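PDB 3CDD: prophage MuSo2, 43 kDa tail protein from Shewanella oneidensis, which probably acts as a hub protein of the baseplate of a Mu-like phage tail, working as an assembly of three copies. Local coordinates for residues 41-44 and 45-49; 115-119 and 120-124; 125-129 and 130-134; 205-208 and 209-212; 275-278 and 279-283. All blocks are in the same frame, centred on the assembly; numbering follows the deposited sequence.

How the contacts relate
Five local contacts follow one another along the chain, and none nests in or crosses another. Contact 1 closes the turn that leaves strand 34-42 at a far end of the molecule, about 39 Å from the chain's centre to its own. Contacts 2 and 3 mark the entry and the exit of helix 119-127; their centres lie about 12 Å apart and they touch where V134 packs on A123 and D124. Contact 4 shapes the turn after strand 200-206, and contact 5 the step from helix 262-278 into strand 281-288. These last two meet directly, their strands being neighbours, with a probable backbone hydrogen bond between S206 and S280.

Contact 1. Residues 41-44 and 45-49; sequences YKFL and GNDAQ
F43 and A48 meet where the chain turns back on itself after strand 34-42. The phenyl ring leans obliquely against the alanine, its CD2 lying 3.5 Å from A48 CB, and the small methyl lets the ring come this close to the returning backbone. A first torsion of -59° directs the F43 ring at A48, while I89 packs on both residues. D47 stands nearer the base of the ring: its OD1 is 3.6 Å from F43 CB, a position reached because CG sits between the backbone N and the carbonyl carbon (chi1 57°). The other oxygen, OD2, forms a salt bridge with K51. A type I beta turn from F43 to N46 brings these side chains together, closed by the bond from N46 N to F43 O at 3.0 Å. A side chain at G45 would be crowded by D47 OD1, so glycine leaves room for the carboxylate, and N46 follows with a positive phi that asparagine tolerates better than most residues. Chemically, the contact divides its labour: one backbone bond sets the turn, an oblique methyl contact packs against the phenyl ring, and the aspartate keeps its charge for a lysine outside the turn.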
loop_
_atom_site.group_PDB
_atom_site.type_symbol
_atom_site.label_atom_id
_atom_site.label_comp_id
_atom_site.label_asym_id
_atom_site.label_seq_id
_atom_site.Cartn_x
_atom_site.Cartn_y
_atom_site.Cartn_z
ATOM N N TYR A 41 -19.705 -3.102 -24.159
ATOM C CA TYR A 41 -20.521 -3.841 -25.105
ATOM C C TYR A 41 -20.074 -5.299 -25.174
ATOM O O TYR A 41 -18.884 -5.582 -25.145
ATOM C CB TYR A 41 -20.466 -3.206 -26.490
ATOM C CG TYR A 41 -21.358 -2.013 -26.682
ATOM C CD1 TYR A 41 -20.980 -0.757 -26.220
ATOM C CD2 TYR A 41 -22.584 -2.130 -27.355
ATOM C CE1 TYR A 41 -21.804 0.373 -26.412
ATOM C CE2 TYR A 41 -23.419 -1.014 -27.549
ATOM C CZ TYR A 41 -23.005 0.236 -27.069
ATOM O OH TYR A 41 -23.802 1.351 -27.241
ATOM N N LYS A 42 -21.051 -6.201 -25.251
ATOM C CA LYS A 42 -20.827 -7.620 -25.519
ATOM C C LYS A 42 -21.343 -8.000 -26.926
ATOM O O LYS A 42 -22.483 -7.687 -27.285
ATOM C CB LYS A 42 -21.534 -8.488 -24.475
ATOM C CG LYS A 42 -20.961 -8.431 -23.069
ATOM C CD LYS A 42 -19.507 -8.919 -22.973
ATOM C CE LYS A 42 -19.366 -10.373 -23.367
ATOM N NZ LYS A 42 -17.919 -10.798 -23.464
ATOM N N PHE A 43 -20.493 -8.685 -27.695
ATOM C CA PHE A 43 -20.823 -9.127 -29.036
ATOM C C PHE A 43 -20.880 -10.647 -29.086
ATOM O O PHE A 43 -19.841 -11.315 -29.101
ATOM C CB PHE A 43 -19.799 -8.593 -30.024
ATOM C CG PHE A 43 -19.717 -7.090 -30.042
ATOM C CD1 PHE A 43 -20.435 -6.356 -30.972
ATOM C CD2 PHE A 43 -18.951 -6.416 -29.113
ATOM C CE1 PHE A 43 -20.371 -4.963 -30.969
ATOM C CE2 PHE A 43 -18.881 -5.036 -29.108
ATOM C CZ PHE A 43 -19.586 -4.313 -30.041
ATOM N N LEU A 44 -22.102 -11.189 -29.120
ATOM C CA LEU A 44 -22.312 -12.630 -28.988
ATOM C C LEU A 44 -21.905 -13.430 -30.221
ATOM O O LEU A 44 -21.720 -14.641 -30.137
ATOM C CB LEU A 44 -23.754 -12.942 -28.581
ATOM C CG LEU A 44 -24.182 -12.254 -27.283
ATOM C CD1 LEU A 44 -25.650 -12.236 -27.192
ATOM C CD2 LEU A 44 -23.583 -12.910 -26.057
ATOM N N GLY A 45 -21.761 -12.749 -31.357
ATOM C CA GLY A 45 -21.174 -13.360 -32.550
ATOM C C GLY A 45 -19.654 -13.502 -32.460
ATOM O O GLY A 45 -19.028 -13.952 -33.411
ATOM N N ASN A 46 -19.064 -13.111 -31.322
ATOM C CA ASN A 46 -17.630 -13.284 -31.058
ATOM C C ASN A 46 -16.819 -12.503 -32.094
ATOM O O ASN A 46 -15.723 -12.910 -32.507
ATOM C CB ASN A 46 -17.256 -14.773 -31.063
ATOM C CG ASN A 46 -16.259 -15.137 -29.979
ATOM O OD1 ASN A 46 -16.166 -14.472 -28.938
ATOM N ND2 ASN A 46 -15.518 -16.225 -30.208
ATOM N N ASP A 47 -17.376 -11.357 -32.482
ATOM C CA ASP A 47 -16.850 -10.560 -33.573
ATOM C C ASP A 47 -16.656 -9.108 -33.153
ATOM O O ASP A 47 -16.734 -8.196 -33.960
ATOM C CB ASP A 47 -17.777 -10.684 -34.795
ATOM C CG ASP A 47 -19.218 -10.278 -34.494
ATOM O OD1 ASP A 47 -19.573 -10.045 -33.314
ATOM O OD2 ASP A 47 -20.004 -10.189 -35.453
ATOM N N ALA A 48 -16.400 -8.910 -31.867
ATOM C CA ALA A 48 -16.158 -7.590 -31.294
ATOM C C ALA A 48 -15.045 -6.826 -32.013
ATOM O O ALA A 48 -15.124 -5.612 -32.182
ATOM C CB ALA A 48 -15.820 -7.727 -29.825
ATOM N N GLN A 49 -14.003 -7.533 -32.433
ATOM C CA GLN A 49 -12.824 -6.868 -32.987
ATOM C C GLN A 49 -13.062 -6.310 -34.396
ATOM O O GLN A 49 -12.263 -5.516 -34.899
ATOM C CB GLN A 49 -11.619 -7.808 -32.923
ATOM C CG GLN A 49 -11.226 -8.154 -31.476
ATOM C CD GLN A 49 -9.993 -9.019 -31.370
ATOM O OE1 GLN A 49 -9.096 -8.967 -32.223
ATOM N NE2 GLN A 49 -9.927 -9.812 -30.311
#

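Contact 2. Residues 115-119 and 120-124; sequences NNQTL and TQIAD
The amides of Q117 and Q121 lie nearly parallel, their planes 22° apart, although the two side chains cross at about a right angle. Q117 OE1 sits over one face of the Q121 amide, 3.5 Å from Q121 CD, while T118 OG1 lies on the opposite side of that plane. At the edge, Q121 OE1 accepts from T118 N at 2.9 Å, with the donor in the carbonyl plane. The Q117 amide uses its own edge too: NE2 donates to N115 O at 2.9 Å, almost exactly in plane, which fixes the turn of this group. Threonine suits the N-cap because its short hydroxyl, set between the backbone N and the carbonyl carbon (chi1 63°), reaches back to receive Q121 N at 3.2 Å. The same hydroxyl gives a weak bond to Q121 OE1. Behind this polar frame, Q117 CB rests on I122 CG1 at 3.7 Å. I122 packs on L158 and L162 of helix 155-164, and L119 on L162, as befits buried aliphatic residues, and I122 N and A123 N begin the regular helical bonding. The reciprocal bonds between T118 and Q121 make a capping box, the classic start of an alpha helix, here helix 119-127.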
loop_
_atom_site.group_PDB
_atom_site.type_symbol
_atom_site.label_atom_id
_atom_site.label_comp_id
_atom_site.label_asym_id
_atom_site.label_seq_id
_atom_site.Cartn_x
_atom_site.Cartn_y
_atom_site.Cartn_z
ATOM N N ASN A 115 2.983 40.588 -1.949
ATOM C CA ASN A 115 3.129 41.640 -0.946
ATOM C C ASN A 115 1.792 42.259 -0.599
ATOM O O ASN A 115 1.135 42.848 -1.461
ATOM C CB ASN A 115 4.054 42.760 -1.460
ATOM C CG ASN A 115 5.314 42.232 -2.104
ATOM O OD1 ASN A 115 6.130 41.576 -1.453
ATOM N ND2 ASN A 115 5.485 42.517 -3.391
ATOM N N ASN A 116 1.401 42.141 0.666
ATOM C CA ASN A 116 0.205 42.815 1.199
ATOM C C ASN A 116 -1.071 42.436 0.444
ATOM O O ASN A 116 -1.944 43.268 0.194
ATOM C CB ASN A 116 0.422 44.339 1.249
ATOM C CG ASN A 116 1.599 44.720 2.123
ATOM O OD1 ASN A 116 1.654 44.341 3.294
ATOM N ND2 ASN A 116 2.549 45.481 1.568
ATOM N N GLN A 117 -1.153 41.156 0.091
ATOM C CA GLN A 117 -2.256 40.617 -0.683
ATOM C C GLN A 117 -3.134 39.754 0.199
ATOM O O GLN A 117 -2.641 39.025 1.067
ATOM C CB GLN A 117 -1.719 39.759 -1.837
ATOM C CG GLN A 117 -0.800 40.492 -2.815
ATOM C CD GLN A 117 -1.517 41.606 -3.550
ATOM O OE1 GLN A 117 -2.448 41.352 -4.314
ATOM N NE2 GLN A 117 -1.101 42.848 -3.316
ATOM N N THR A 118 -4.441 39.837 -0.026
ATOM C CA THR A 118 -5.360 38.881 0.571
ATOM C C THR A 118 -5.258 37.516 -0.125
ATOM O O THR A 118 -4.649 37.383 -1.201
ATOM C CB THR A 118 -6.827 39.371 0.514
ATOM O OG1 THR A 118 -7.238 39.500 -0.853
ATOM C CG2 THR A 118 -6.975 40.713 1.234
ATOM N N LEU A 119 -5.851 36.504 0.515
ATOM C CA LEU A 119 -5.997 35.187 -0.066
ATOM C C LEU A 119 -6.665 35.263 -1.433
ATOM O O LEU A 119 -6.275 34.541 -2.368
ATOM C CB LEU A 119 -6.820 34.288 0.874
ATOM C CG LEU A 119 -7.194 32.862 0.425
ATOM C CD1 LEU A 119 -5.949 32.020 0.147
ATOM C CD2 LEU A 119 -8.117 32.175 1.436
ATOM N N THR A 120 -7.678 36.116 -1.549
ATOM C CA THR A 120 -8.434 36.241 -2.790
ATOM C C THR A 120 -7.588 36.858 -3.907
ATOM O O THR A 120 -7.626 36.385 -5.045
ATOM C CB THR A 120 -9.783 37.016 -2.601
ATOM O OG1 THR A 120 -10.611 36.310 -1.671
ATOM C CG2 THR A 120 -10.554 37.159 -3.942
ATOM N N GLN A 121 -6.821 37.897 -3.593
ATOM C CA GLN A 121 -5.927 38.459 -4.597
ATOM C C GLN A 121 -4.875 37.440 -5.048
ATOM O O GLN A 121 -4.594 37.311 -6.247
ATOM C CB GLN A 121 -5.263 39.748 -4.107
ATOM C CG GLN A 121 -6.215 40.925 -3.981
ATOM C CD GLN A 121 -5.646 42.017 -3.112
ATOM O OE1 GLN A 121 -5.115 41.750 -2.031
ATOM N NE2 GLN A 121 -5.741 43.259 -3.582
ATOM N N ILE A 122 -4.303 36.705 -4.103
ATOM C CA ILE A 122 -3.312 35.698 -4.479
ATOM C C ILE A 122 -3.959 34.621 -5.382
ATOM O O ILE A 122 -3.427 34.285 -6.438
ATOM C CB ILE A 122 -2.558 35.115 -3.244
ATOM C CG1 ILE A 122 -1.624 36.187 -2.665
ATOM C CG2 ILE A 122 -1.780 33.847 -3.624
ATOM C CD1 ILE A 122 -1.257 35.989 -1.215
ATOM N N ALA A 123 -5.124 34.123 -4.979
ATOM C CA ALA A 123 -5.819 33.063 -5.721
ATOM C C ALA A 123 -6.166 33.520 -7.136
ATOM O O ALA A 123 -6.013 32.741 -8.074
ATOM C CB ALA A 123 -7.063 32.576 -4.965
ATOM N N ASP A 124 -6.610 34.778 -7.291
ATOM C CA ASP A 124 -6.838 35.377 -8.620
ATOM C C ASP A 124 -5.583 35.290 -9.501
ATOM O O ASP A 124 -5.665 34.922 -10.684
ATOM C CB ASP A 124 -7.284 36.856 -8.511
ATOM C CG ASP A 124 -8.743 37.024 -8.038
ATOM O OD1 ASP A 124 -9.507 36.043 -8.002
ATOM O OD2 ASP A 124 -9.136 38.164 -7.706
#

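Contact 3. Residues 125-129 and 130-134; sequences IVCKP and FGIKV
C127 and I132 face each other across a Schellman motif, the glycine-containing cap with which many helices finish. Among its backbone bonds, G131 N donates to K128 O at 2.8 Å, and I132 N reaches C127 O at 3.3 Å in the longer 6-to-1 link, which is weak. F130 N also points at C127 O, again weakly, so this one carbonyl gathers two soft bonds. G131 carries the positive phi that the reversal demands, a conformation glycine takes without strain, and P129 fits the 3-10 turn before it, where its lack of an N-H costs nothing across this contact.

F130 lays its ring edge along the carbonyl oxygens of V126 and C127, a placement set by its first torsion of -62°. Its CD1 is 3.3 Å from V126 O, in the ring plane, where the slightly positive C-H rim meets carbonyl oxygen. The ring also meets Y249 of the second subunit edge-to-face, so the cap takes part in the subunit interface.

C127, I132 and L102 of helix 100-104 form a buried apolar group, and the compact, polarisable sulfur of C127 suits a place beside two branched residues. Its SG is 4.1 Å from I132 CG2 and 3.8 Å from V134 CG2.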
loop_
_atom_site.group_PDB
_atom_site.type_symbol
_atom_site.label_atom_id
_atom_site.label_comp_id
_atom_site.label_asym_id
_atom_site.label_seq_id
_atom_site.Cartn_x
_atom_site.Cartn_y
_atom_site.Cartn_z
ATOM N N ILE A 125 -4.427 35.616 -8.912
ATOM C CA ILE A 125 -3.134 35.572 -9.615
ATOM C C ILE A 125 -2.733 34.169 -10.089
ATOM O O ILE A 125 -2.543 33.947 -11.287
ATOM C CB ILE A 125 -1.973 36.198 -8.776
ATOM C CG1 ILE A 125 -2.171 37.717 -8.637
ATOM C CG2 ILE A 125 -0.615 35.911 -9.458
ATOM C CD1 ILE A 125 -1.385 38.379 -7.507
ATOM N N VAL A 126 -2.616 33.219 -9.155
ATOM C CA VAL A 126 -2.119 31.879 -9.505
ATOM C C VAL A 126 -3.077 31.050 -10.377
ATOM O O VAL A 126 -2.635 30.141 -11.063
ATOM C CB VAL A 126 -1.628 31.076 -8.259
ATOM C CG1 VAL A 126 -0.504 31.867 -7.516
ATOM C CG2 VAL A 126 -2.798 30.730 -7.319
ATOM N N CYS A 127 -4.369 31.401 -10.353
ATOM C CA CYS A 127 -5.439 30.662 -11.051
ATOM C C CYS A 127 -5.626 31.096 -12.499
ATOM O O CYS A 127 -6.042 30.293 -13.346
ATOM C CB CYS A 127 -6.772 30.846 -10.320
ATOM S SG CYS A 127 -7.006 29.726 -8.924
ATOM N N LYS A 128 -5.318 32.372 -12.762
ATOM C CA LYS A 128 -5.577 33.017 -14.043
ATOM C C LYS A 128 -4.959 32.316 -15.265
ATOM O O LYS A 128 -5.678 32.076 -16.223
ATOM C CB LYS A 128 -5.168 34.505 -13.992
ATOM C CG LYS A 128 -5.372 35.263 -15.293
ATOM C CD LYS A 128 -5.646 36.729 -15.014
ATOM C CE LYS A 128 -6.047 37.459 -16.273
ATOM N NZ LYS A 128 -4.907 38.254 -16.822
ATOM N N PRO A 129 -3.641 31.977 -15.242
ATOM C CA PRO A 129 -3.075 31.342 -16.456
ATOM C C PRO A 129 -3.677 29.949 -16.736
ATOM O O PRO A 129 -3.527 29.424 -17.841
ATOM C CB PRO A 129 -1.577 31.227 -16.135
ATOM C CG PRO A 129 -1.501 31.239 -14.664
ATOM C CD PRO A 129 -2.621 32.121 -14.182
ATOM N N PHE A 130 -4.353 29.374 -15.736
ATOM C CA PHE A 130 -5.075 28.114 -15.915
ATOM C C PHE A 130 -6.524 28.350 -16.381
ATOM O O PHE A 130 -7.277 27.387 -16.623
ATOM C CB PHE A 130 -5.082 27.313 -14.625
ATOM C CG PHE A 130 -3.709 26.902 -14.126
ATOM C CD1 PHE A 130 -3.049 27.655 -13.142
ATOM C CD2 PHE A 130 -3.104 25.737 -14.585
ATOM C CE1 PHE A 130 -1.797 27.251 -12.642
ATOM C CE2 PHE A 130 -1.851 25.339 -14.100
ATOM C CZ PHE A 130 -1.192 26.107 -13.120
ATOM N N GLY A 131 -6.905 29.625 -16.521
ATOM C CA GLY A 131 -8.276 29.998 -16.892
ATOM C C GLY A 131 -9.310 29.445 -15.923
ATOM O O GLY A 131 -10.333 28.888 -16.336
ATOM N N ILE A 132 -9.013 29.565 -14.633
ATOM C CA ILE A 132 -9.885 29.102 -13.567
ATOM C C ILE A 132 -10.354 30.340 -12.787
ATOM O O ILE A 132 -9.525 31.145 -12.321
ATOM C CB ILE A 132 -9.138 28.086 -12.633
ATOM C CG1 ILE A 132 -8.983 26.724 -13.326
ATOM C CG2 ILE A 132 -9.860 27.913 -11.292
ATOM C CD1 ILE A 132 -7.887 25.848 -12.754
ATOM N N LYS A 133 -11.674 30.502 -12.682
ATOM C CA LYS A 133 -12.260 31.589 -11.892
ATOM C C LYS A 133 -12.229 31.274 -10.400
ATOM O O LYS A 133 -12.302 30.096 -10.001
ATOM C CB LYS A 133 -13.699 31.886 -12.322
ATOM C CG LYS A 133 -13.833 32.636 -13.625
ATOM C CD LYS A 133 -14.925 33.709 -13.498
ATOM C CE LYS A 133 -15.431 34.176 -14.851
ATOM N NZ LYS A 133 -16.374 33.176 -15.431
ATOM N N VAL A 134 -12.105 32.328 -9.590
ATOM C CA VAL A 134 -12.100 32.217 -8.135
ATOM C C VAL A 134 -13.390 32.827 -7.578
ATOM O O VAL A 134 -13.628 34.031 -7.715
ATOM C CB VAL A 134 -10.873 32.953 -7.497
ATOM C CG1 VAL A 134 -10.921 32.865 -5.959
ATOM C CG2 VAL A 134 -9.555 32.434 -8.054
#

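Contact 4. Residues 205-208 and 209-212; sequences FSWR and QRFS
With CG of both W207 and R210 anti to the carbonyl carbon (chi1 -80° and -67°), the two side chains of this turn run past each other. R210 then bends twice, at chi2 and chi3, and its aliphatic part passes the indole obliquely, with CG 4.0 Å from W207 CD1. Ring and guanidinium planes stand 52° apart, so this is no flat stack. The same R210 CG lies 3.5 Å from S206 O. Arginine suits the spot because its methylenes pack against the tryptophan while the buried guanidinium finds two acids, E245 and D243, for salt bridges. The backbone follows a type I beta turn from W207 to R210, in which R210 N donates to W207 O at 3.1 Å. Just before it, S206 OG accepts from R208 N at 3.1 Å and makes an ST turn; the hydroxyl also bonds D79 of the third subunit. R208, extended from CG to NE, forms a salt bridge with that same aspartate of the third subunit. The turn thus ends strand 200-206, whose last residues pair with a strand of the third subunit. On the side of R210 it rests against S276 and I277 of helix 262-278 and against S280, just ahead of strand 281-288.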
loop_
_atom_site.group_PDB
_atom_site.type_symbol
_atom_site.label_atom_id
_atom_site.label_comp_id
_atom_site.label_asym_id
_atom_site.label_seq_id
_atom_site.Cartn_x
_atom_site.Cartn_y
_atom_site.Cartn_z
ATOM N N PHE A 205 -17.228 4.486 13.884
ATOM C CA PHE A 205 -16.986 5.429 14.970
ATOM C C PHE A 205 -15.925 4.823 15.867
ATOM O O PHE A 205 -16.148 3.791 16.491
ATOM C CB PHE A 205 -18.304 5.740 15.695
ATOM C CG PHE A 205 -19.402 6.166 14.736
ATOM C CD1 PHE A 205 -19.522 7.501 14.338
ATOM C CD2 PHE A 205 -20.265 5.226 14.189
ATOM C CE1 PHE A 205 -20.498 7.891 13.419
ATOM C CE2 PHE A 205 -21.267 5.608 13.277
ATOM C CZ PHE A 205 -21.373 6.937 12.892
ATOM N N SER A 206 -14.760 5.465 15.888
ATOM C CA SER A 206 -13.574 4.876 16.448
ATOM C C SER A 206 -12.875 5.777 17.452
ATOM O O SER A 206 -12.987 6.997 17.351
ATOM C CB SER A 206 -12.631 4.539 15.292
ATOM O OG SER A 206 -11.445 3.923 15.746
ATOM N N TRP A 207 -12.143 5.173 18.411
ATOM C CA TRP A 207 -11.184 5.895 19.232
ATOM C C TRP A 207 -9.706 5.560 18.945
ATOM O O TRP A 207 -8.843 6.001 19.701
ATOM C CB TRP A 207 -11.403 5.615 20.727
ATOM C CG TRP A 207 -12.528 6.390 21.392
ATOM C CD1 TRP A 207 -13.557 7.058 20.782
ATOM C CD2 TRP A 207 -12.749 6.516 22.802
ATOM N NE1 TRP A 207 -14.390 7.600 21.724
ATOM C CE2 TRP A 207 -13.927 7.272 22.974
ATOM C CE3 TRP A 207 -12.067 6.043 23.938
ATOM C CZ2 TRP A 207 -14.436 7.592 24.235
ATOM C CZ3 TRP A 207 -12.579 6.349 25.197
ATOM C CH2 TRP A 207 -13.752 7.122 25.336
ATOM N N ARG A 208 -9.405 4.782 17.910
ATOM C CA ARG A 208 -8.009 4.403 17.624
ATOM C C ARG A 208 -7.118 5.649 17.518
ATOM O O ARG A 208 -5.965 5.632 17.941
ATOM C CB ARG A 208 -7.887 3.555 16.344
ATOM C CG ARG A 208 -8.322 2.098 16.495
ATOM C CD ARG A 208 -8.518 1.382 15.130
ATOM N NE ARG A 208 -9.328 0.158 15.260
ATOM C CZ ARG A 208 -8.867 -1.045 15.619
ATOM N NH1 ARG A 208 -7.561 -1.238 15.865
ATOM N NH2 ARG A 208 -9.723 -2.072 15.723
ATOM N N GLN A 209 -7.673 6.733 16.985
ATOM C CA GLN A 209 -6.892 7.946 16.747
ATOM C C GLN A 209 -7.357 9.106 17.607
ATOM O O GLN A 209 -7.011 10.249 17.345
ATOM C CB GLN A 209 -6.867 8.293 15.253
ATOM C CG GLN A 209 -6.187 7.208 14.419
ATOM C CD GLN A 209 -6.289 7.441 12.917
ATOM O OE1 GLN A 209 -7.392 7.542 12.360
ATOM N NE2 GLN A 209 -5.132 7.510 12.247
ATOM N N ARG A 210 -8.129 8.783 18.648
ATOM C CA ARG A 210 -8.653 9.742 19.606
ATOM C C ARG A 210 -7.805 9.733 20.850
ATOM O O ARG A 210 -7.284 8.658 21.257
ATOM C CB ARG A 210 -10.113 9.417 19.971
ATOM C CG ARG A 210 -11.131 9.600 18.817
ATOM C CD ARG A 210 -11.186 11.010 18.341
ATOM N NE ARG A 210 -11.824 11.886 19.325
ATOM C CZ ARG A 210 -13.140 12.015 19.470
ATOM N NH1 ARG A 210 -13.968 11.331 18.690
ATOM N NH2 ARG A 210 -13.634 12.825 20.398
ATOM N N PHE A 211 -7.621 10.922 21.441
ATOM C CA PHE A 211 -6.751 11.062 22.630
ATOM C C PHE A 211 -7.394 11.981 23.648
ATOM O O PHE A 211 -8.183 12.829 23.279
ATOM C CB PHE A 211 -5.334 11.517 22.254
ATOM C CG PHE A 211 -4.635 10.575 21.300
ATOM C CD1 PHE A 211 -4.778 10.735 19.923
ATOM C CD2 PHE A 211 -3.849 9.516 21.781
ATOM C CE1 PHE A 211 -4.146 9.868 19.030
ATOM C CE2 PHE A 211 -3.234 8.647 20.897
ATOM C CZ PHE A 211 -3.382 8.815 19.514
ATOM N N SER A 212 -7.071 11.776 24.925
ATOM C CA SER A 212 -7.654 12.539 26.032
ATOM C C SER A 212 -7.016 13.908 26.188
ATOM O O SER A 212 -7.645 14.849 26.673
ATOM C CB SER A 212 -7.548 11.767 27.355
ATOM O OG SER A 212 -6.208 11.408 27.642
#

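Contact 5. Residues 275-278 and 279-283; sequences RSIG and KSNMA
R275 and K279, with I277 and S280, join the C-terminal end of helix 262-278 to the chain beyond it, where the helix gives way to strand 281-288 in the region matching the fourth domain of the GpP family. The tight part lies on the inner side. The bonding changes there from i+4 to i+3: K279 N still donates to R275 O at 3.1 Å, whereas S280 N goes to I277 O at 3.1 Å. The chain is being wound closer before it straightens. S280 OG also comes up to S276 O, but the modelled separation is too short to be trusted and the serine has a second conformer, so this contact is doubtful. Serine nevertheless suits the place, since a short side chain with a hydroxyl fits close to the carbonyls of a helix end. R210 packs against S276, I277 and S280 on this side, while S276 OG turns back to R273 O.

The outer side is looser. R275 and K279 are both exposed, as long charged chains should be here; their charged ends, R275 NH1 and K279 NZ, remain 5.1 Å apart. The root of the lysine packs closely, with K279 CB 3.3 Å from R275 O, and its side chain also touches Q209. G278 adds no side chain to this surface. As the strand begins, I277 and N281 run side by side in the same direction, and N281 CB lies 3.9 Å from I277 O.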
loop_
_atom_site.group_PDB
_atom_site.type_symbol
_atom_site.label_atom_id
_atom_site.label_comp_id
_atom_site.label_asym_id
_atom_site.label_seq_id
_atom_site.Cartn_x
_atom_site.Cartn_y
_atom_site.Cartn_z
ATOM N N ARG A 275 -8.967 17.538 14.043
ATOM C CA ARG A 275 -8.599 16.621 12.970
ATOM C C ARG A 275 -8.804 15.152 13.354
ATOM O O ARG A 275 -9.208 14.350 12.514
ATOM C CB ARG A 275 -7.151 16.850 12.544
ATOM C CG ARG A 275 -6.650 15.870 11.488
ATOM C CD ARG A 275 -5.174 16.064 11.209
ATOM N NE ARG A 275 -4.936 17.155 10.268
ATOM C CZ ARG A 275 -4.811 16.997 8.953
ATOM N NH1 ARG A 275 -4.902 15.789 8.405
ATOM N NH2 ARG A 275 -4.587 18.049 8.181
ATOM N N SER A 276 -8.513 14.807 14.610
ATOM C CA SER A 276 -8.632 13.429 15.077
ATOM C C SER A 276 -10.098 13.026 15.197
ATOM O O SER A 276 -10.440 11.852 15.021
ATOM C CB SER A 276 -7.917 13.220 16.410
ATOM O OG SER A 276 -8.631 13.812 17.482
ATOM N N ILE A 277 -10.947 14.002 15.506
ATOM C CA ILE A 277 -12.386 13.776 15.570
ATOM C C ILE A 277 -12.956 13.455 14.175
ATOM O O ILE A 277 -13.633 12.444 14.007
ATOM C CB ILE A 277 -13.128 14.939 16.266
ATOM C CG1 ILE A 277 -12.688 15.043 17.734
ATOM C CG2 ILE A 277 -14.634 14.733 16.178
ATOM C CD1 ILE A 277 -13.129 16.344 18.452
ATOM N N GLY A 278 -12.647 14.283 13.179
ATOM C CA GLY A 278 -13.075 14.022 11.809
ATOM C C GLY A 278 -12.545 12.729 11.209
ATOM O O GLY A 278 -13.219 12.081 10.397
ATOM N N LYS A 279 -11.335 12.355 11.607
ATOM C CA LYS A 279 -10.679 11.147 11.118
ATOM C C LYS A 279 -11.192 9.881 11.826
ATOM O O LYS A 279 -10.900 8.753 11.403
ATOM C CB LYS A 279 -9.175 11.281 11.351
ATOM C CG LYS A 279 -8.297 10.655 10.289
ATOM C CD LYS A 279 -6.971 11.415 10.230
ATOM C CE LYS A 279 -5.782 10.468 10.219
ATOM N NZ LYS A 279 -4.543 11.183 10.634
ATOM N N SER A 280 -11.959 10.074 12.894
ATOM C CA SER A 280 -12.415 8.954 13.708
ATOM C C SER A 280 -13.897 8.652 13.524
ATOM O O SER A 280 -14.392 7.659 14.034
ATOM C CB SER A 280 -12.084 9.205 15.176
ATOM O OG SER A 280 -10.688 9.412 15.340
ATOM N N ASN A 281 -14.599 9.513 12.788
ATOM C CA ASN A 281 -16.017 9.316 12.532
ATOM C C ASN A 281 -16.302 9.285 11.033
ATOM O O ASN A 281 -15.717 10.053 10.261
ATOM C CB ASN A 281 -16.858 10.356 13.270
ATOM C CG ASN A 281 -16.687 10.280 14.774
ATOM O OD1 ASN A 281 -16.562 9.191 15.355
ATOM N ND2 ASN A 281 -16.674 11.444 15.424
HETATM N N MSE A 282 -17.134 8.339 10.609
HETATM C CA MSE A 282 -17.593 8.271 9.221
HETATM C C MSE A 282 -19.054 7.855 9.264
HETATM O O MSE A 282 -19.423 6.993 10.061
HETATM C CB MSE A 282 -16.733 7.279 8.406
HETATM C CG MSE A 282 -17.144 7.026 6.928
HETATM SE SE MSE A 282 -18.535 5.622 6.680
HETATM C CE MSE A 282 -17.435 4.106 6.941
ATOM N N ALA A 283 -19.884 8.512 8.444
ATOM C CA ALA A 283 -21.262 8.082 8.221
ATOM C C ALA A 283 -21.630 8.385 6.764
ATOM O O ALA A 283 -21.464 9.514 6.305
ATOM C CB ALA A 283 -22.221 8.781 9.177
#